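Local coordinates for protein malonyl-CoA decarboxylase (Rhodopseudomonas palustris, PDB 4KSA) that probably catalyses the decarboxylation of malonyl-CoA and can bind a magnesium ion, at residues 31-43 with 61-73. Residues are numbered along the deposited sequence; the frame is centred on the assembly and turned at random.
Sequences SQPMSGDELIALS and SLLAGYEAADEDD
An antiparallel pair of helices, 36-43 against 61-68, makes this contact in the helical N-terminal part of the chain, the axes of these short segments 10.0 Å apart and crossing at -163°. L39 lies across the backbone of the second helix: its CD2 sits 3.5 Å from L62 O, while CD1 turns to Y66 CA and the methyl of A69. Farther along, L42 and L62 run alongside each other, pointing opposite ways, L42 CD2 3.8 Å from L62 CB. G65, with no side chain to point at the loop 31-35, has CG of M34, a selenomethionine, 3.9 Å from its CA. At the other end D73 meets the start of helix 36-43: G36 N donates to D73 OD1 at 3.0 Å and 156°, from above the carboxylate plane. With CG anti to its carbonyl carbon (chi1 -70°), D73 lays the carboxylate against S35 CA, beside the capping box of S35 and E38. Were D73 replaced by an alanine, the amide of G36 would probably lose this acceptor, and with it the tie between the two helix starts. Helix 71-83 packs alongside, F77 touching both L39 and S43, while helix 118-126 reaches L62 through L126 and helix 132-146 lies against Y66.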
loop_
_atom_site.group_PDB
_atom_site.type_symbol
_atom_site.label_atom_id
_atom_site.label_comp_id
_atom_site.label_asym_id
_atom_site.label_seq_id
_atom_site.Cartn_x
_atom_site.Cartn_y
_atom_site.Cartn_z
ATOM N N SER A 31 -30.757 -3.994 17.878
ATOM C CA SER A 31 -30.782 -2.580 18.213
ATOM C C SER A 31 -32.201 -2.070 18.475
ATOM O O SER A 31 -32.776 -1.351 17.653
ATOM C CB SER A 31 -30.130 -1.762 17.089
ATOM O OG SER A 31 -30.790 -1.949 15.847
ATOM N N GLN A 32 -32.761 -2.444 19.622
ATOM C CA GLN A 32 -34.108 -2.011 19.999
ATOM C C GLN A 32 -33.989 -0.915 21.069
ATOM O O GLN A 32 -32.921 -0.740 21.660
ATOM C CB GLN A 32 -34.912 -3.199 20.552
ATOM C CG GLN A 32 -36.259 -3.440 19.872
ATOM C CD GLN A 32 -37.441 -3.422 20.844
ATOM O OE1 GLN A 32 -38.539 -3.889 20.519
ATOM N NE2 GLN A 32 -37.224 -2.871 22.034
ATOM N N PRO A 33 -35.078 -0.159 21.323
ATOM C CA PRO A 33 -35.078 0.916 22.324
ATOM C C PRO A 33 -35.162 0.401 23.760
ATOM O O PRO A 33 -36.040 -0.391 24.100
ATOM C CB PRO A 33 -36.302 1.736 21.943
ATOM C CG PRO A 33 -37.253 0.683 21.505
ATOM C CD PRO A 33 -36.370 -0.188 20.615
HETATM N N MSE A 34 -34.249 0.870 24.600
HETATM C CA MSE A 34 -34.223 0.455 25.991
HETATM C C MSE A 34 -34.478 1.625 26.921
HETATM O O MSE A 34 -34.325 2.788 26.551
HETATM C CB MSE A 34 -32.874 -0.173 26.320
HETATM C CG MSE A 34 -32.451 -1.214 25.305
HETATM SE SE MSE A 34 -30.999 -2.345 25.883
HETATM C CE MSE A 34 -32.055 -3.852 26.525
ATOM N N SER A 35 -34.885 1.303 28.135
ATOM C CA SER A 35 -35.150 2.314 29.131
ATOM C C SER A 35 -33.857 2.546 29.892
ATOM O O SER A 35 -32.962 1.705 29.877
ATOM C CB SER A 35 -36.219 1.820 30.091
ATOM O OG SER A 35 -35.787 0.633 30.727
ATOM N N GLY A 36 -33.755 3.685 30.557
ATOM C CA GLY A 36 -32.555 3.964 31.310
ATOM C C GLY A 36 -32.206 2.805 32.224
ATOM O O GLY A 36 -31.034 2.438 32.348
ATOM N N ASP A 37 -33.223 2.214 32.852
ATOM C CA ASP A 37 -33.019 1.102 33.778
ATOM C C ASP A 37 -32.411 -0.134 33.125
ATOM O O ASP A 37 -31.447 -0.711 33.642
ATOM C CB ASP A 37 -34.340 0.731 34.455
ATOM C CG ASP A 37 -34.967 1.906 35.193
ATOM O OD1 ASP A 37 -35.523 2.810 34.519
ATOM O OD2 ASP A 37 -34.893 1.934 36.444
ATOM N N GLU A 38 -32.969 -0.548 31.993
ATOM C CA GLU A 38 -32.438 -1.703 31.291
ATOM C C GLU A 38 -30.957 -1.477 30.960
ATOM O O GLU A 38 -30.119 -2.340 31.238
ATOM C CB GLU A 38 -33.226 -1.938 30.010
ATOM C CG GLU A 38 -34.701 -2.234 30.224
ATOM C CD GLU A 38 -35.477 -2.188 28.925
ATOM O OE1 GLU A 38 -35.128 -2.948 27.995
ATOM O OE2 GLU A 38 -36.426 -1.386 28.829
ATOM N N LEU A 39 -30.648 -0.314 30.372
ATOM C CA LEU A 39 -29.274 0.047 30.003
ATOM C C LEU A 39 -28.357 -0.023 31.220
ATOM O O LEU A 39 -27.221 -0.492 31.133
ATOM C CB LEU A 39 -29.225 1.461 29.388
ATOM C CG LEU A 39 -29.790 1.650 27.965
ATOM C CD1 LEU A 39 -29.916 3.108 27.608
ATOM C CD2 LEU A 39 -28.876 0.955 26.977
ATOM N N ILE A 40 -28.850 0.440 32.361
ATOM C CA ILE A 40 -28.055 0.395 33.571
ATOM C C ILE A 40 -27.876 -1.066 33.996
ATOM O O ILE A 40 -26.783 -1.482 34.379
ATOM C CB ILE A 40 -28.727 1.189 34.695
ATOM C CG1 ILE A 40 -28.927 2.623 34.235
ATOM C CG2 ILE A 40 -27.862 1.188 35.945
ATOM C CD1 ILE A 40 -29.676 3.459 35.218
ATOM N N ALA A 41 -28.947 -1.845 33.930
ATOM C CA ALA A 41 -28.863 -3.251 34.301
ATOM C C ALA A 41 -27.809 -3.930 33.438
ATOM O O ALA A 41 -26.963 -4.673 33.931
ATOM C CB ALA A 41 -30.201 -3.923 34.089
ATOM N N LEU A 42 -27.877 -3.657 32.137
ATOM C CA LEU A 42 -26.949 -4.213 31.154
ATOM C C LEU A 42 -25.502 -3.874 31.510
ATOM O O LEU A 42 -24.632 -4.735 31.498
ATOM C CB LEU A 42 -27.293 -3.658 29.782
ATOM C CG LEU A 42 -26.755 -4.425 28.589
ATOM C CD1 LEU A 42 -27.005 -5.914 28.763
ATOM C CD2 LEU A 42 -27.446 -3.899 27.336
ATOM N N SER A 43 -25.253 -2.611 31.825
ATOM C CA SER A 43 -23.917 -2.183 32.206
ATOM C C SER A 43 -23.401 -3.096 33.327
ATOM O O SER A 43 -22.213 -3.412 33.391
ATOM C CB SER A 43 -23.945 -0.725 32.697
ATOM O OG SER A 43 -24.533 0.124 31.728
ATOM N N SER A 61 -24.457 -4.634 22.432
ATOM C CA SER A 61 -25.872 -4.531 22.743
ATOM C C SER A 61 -26.184 -3.219 23.465
ATOM O O SER A 61 -27.103 -2.497 23.074
ATOM C CB SER A 61 -26.296 -5.738 23.603
ATOM O OG SER A 61 -27.668 -6.081 23.417
ATOM N N LEU A 62 -25.411 -2.911 24.508
ATOM C CA LEU A 62 -25.602 -1.689 25.294
ATOM C C LEU A 62 -25.498 -0.424 24.438
ATOM O O LEU A 62 -26.310 0.496 24.573
ATOM C CB LEU A 62 -24.577 -1.637 26.442
ATOM C CG LEU A 62 -24.735 -0.522 27.488
ATOM C CD1 LEU A 62 -24.057 -0.918 28.786
ATOM C CD2 LEU A 62 -24.143 0.763 26.961
ATOM N N LEU A 63 -24.501 -0.379 23.559
ATOM C CA LEU A 63 -24.307 0.773 22.691
ATOM C C LEU A 63 -25.483 0.965 21.758
ATOM O O LEU A 63 -25.939 2.099 21.549
ATOM C CB LEU A 63 -23.023 0.623 21.878
ATOM C CG LEU A 63 -21.747 0.803 22.704
ATOM C CD1 LEU A 63 -20.531 0.415 21.904
ATOM C CD2 LEU A 63 -21.647 2.237 23.136
ATOM N N ALA A 64 -25.972 -0.133 21.189
ATOM C CA ALA A 64 -27.111 -0.063 20.276
ATOM C C ALA A 64 -28.344 0.425 21.039
ATOM O O ALA A 64 -29.125 1.243 20.539
ATOM C CB ALA A 64 -27.377 -1.428 19.666
ATOM N N GLY A 65 -28.502 -0.085 22.258
ATOM C CA GLY A 65 -29.621 0.298 23.087
ATOM C C GLY A 65 -29.576 1.773 23.397
ATOM O O GLY A 65 -30.586 2.468 23.280
ATOM N N TYR A 66 -28.403 2.251 23.794
ATOM C CA TYR A 66 -28.221 3.656 24.109
ATOM C C TYR A 66 -28.595 4.524 22.918
ATOM O O TYR A 66 -29.342 5.491 23.047
ATOM C CB TYR A 66 -26.766 3.930 24.526
ATOM C CG TYR A 66 -26.461 5.401 24.751
ATOM C CD1 TYR A 66 -25.941 6.186 23.730
ATOM C CD2 TYR A 66 -26.734 6.015 25.972
ATOM C CE1 TYR A 66 -25.699 7.529 23.907
ATOM C CE2 TYR A 66 -26.496 7.370 26.162
ATOM C CZ TYR A 66 -25.977 8.124 25.120
ATOM O OH TYR A 66 -25.731 9.477 25.280
ATOM N N GLU A 67 -28.077 4.162 21.755
ATOM C CA GLU A 67 -28.324 4.899 20.523
ATOM C C GLU A 67 -29.824 5.074 20.256
ATOM O O GLU A 67 -30.301 6.177 19.957
ATOM C CB GLU A 67 -27.677 4.150 19.359
ATOM C CG GLU A 67 -27.196 5.027 18.226
ATOM C CD GLU A 67 -28.308 5.841 17.599
ATOM O OE1 GLU A 67 -29.202 5.248 16.947
ATOM O OE2 GLU A 67 -28.290 7.082 17.758
ATOM N N ALA A 68 -30.560 3.979 20.386
ATOM C CA ALA A 68 -31.988 3.977 20.136
ATOM C C ALA A 68 -32.838 4.512 21.286
ATOM O O ALA A 68 -34.018 4.815 21.103
ATOM C CB ALA A 68 -32.427 2.569 19.788
ATOM N N ALA A 69 -32.251 4.632 22.469
ATOM C CA ALA A 69 -33.007 5.109 23.621
ATOM C C ALA A 69 -33.570 6.527 23.485
ATOM O O ALA A 69 -33.108 7.327 22.676
ATOM C CB ALA A 69 -32.152 5.003 24.882
ATOM N N ASP A 70 -34.583 6.811 24.297
ATOM C CA ASP A 70 -35.251 8.106 24.329
ATOM C C ASP A 70 -34.228 9.092 24.894
ATOM O O ASP A 70 -33.277 8.682 25.553
ATOM C CB ASP A 70 -36.479 8.014 25.250
ATOM C CG ASP A 70 -37.460 9.169 25.067
ATOM O OD1 ASP A 70 -38.473 9.203 25.810
ATOM O OD2 ASP A 70 -37.233 10.036 24.189
ATOM N N GLU A 71 -34.407 10.384 24.637
ATOM C CA GLU A 71 -33.469 11.369 25.148
ATOM C C GLU A 71 -33.464 11.335 26.673
ATOM O O GLU A 71 -32.435 11.555 27.314
ATOM C CB GLU A 71 -33.837 12.767 24.669
ATOM C CG GLU A 71 -32.659 13.705 24.733
ATOM C CD GLU A 71 -31.470 13.169 23.929
ATOM O OE1 GLU A 71 -30.304 13.411 24.331
ATOM O OE2 GLU A 71 -31.710 12.506 22.889
ATOM N N ASP A 72 -34.631 11.069 27.245
ATOM C CA ASP A 72 -34.774 10.981 28.682
ATOM C C ASP A 72 -34.036 9.737 29.149
ATOM O O ASP A 72 -33.345 9.767 30.161
ATOM C CB ASP A 72 -36.250 10.857 29.079
ATOM C CG ASP A 72 -37.006 12.183 29.011
ATOM O OD1 ASP A 72 -36.431 13.204 28.553
ATOM O OD2 ASP A 72 -38.192 12.195 29.421
ATOM N N ASP A 73 -34.182 8.636 28.416
ATOM C CA ASP A 73 -33.513 7.406 28.819
ATOM C C ASP A 73 -31.996 7.504 28.656
ATOM O O ASP A 73 -31.250 6.932 29.451
ATOM C CB ASP A 73 -34.071 6.191 28.059
ATOM C CG ASP A 73 -35.503 5.834 28.481
ATOM O OD1 ASP A 73 -35.774 5.760 29.704
ATOM O OD2 ASP A 73 -36.357 5.616 27.586
#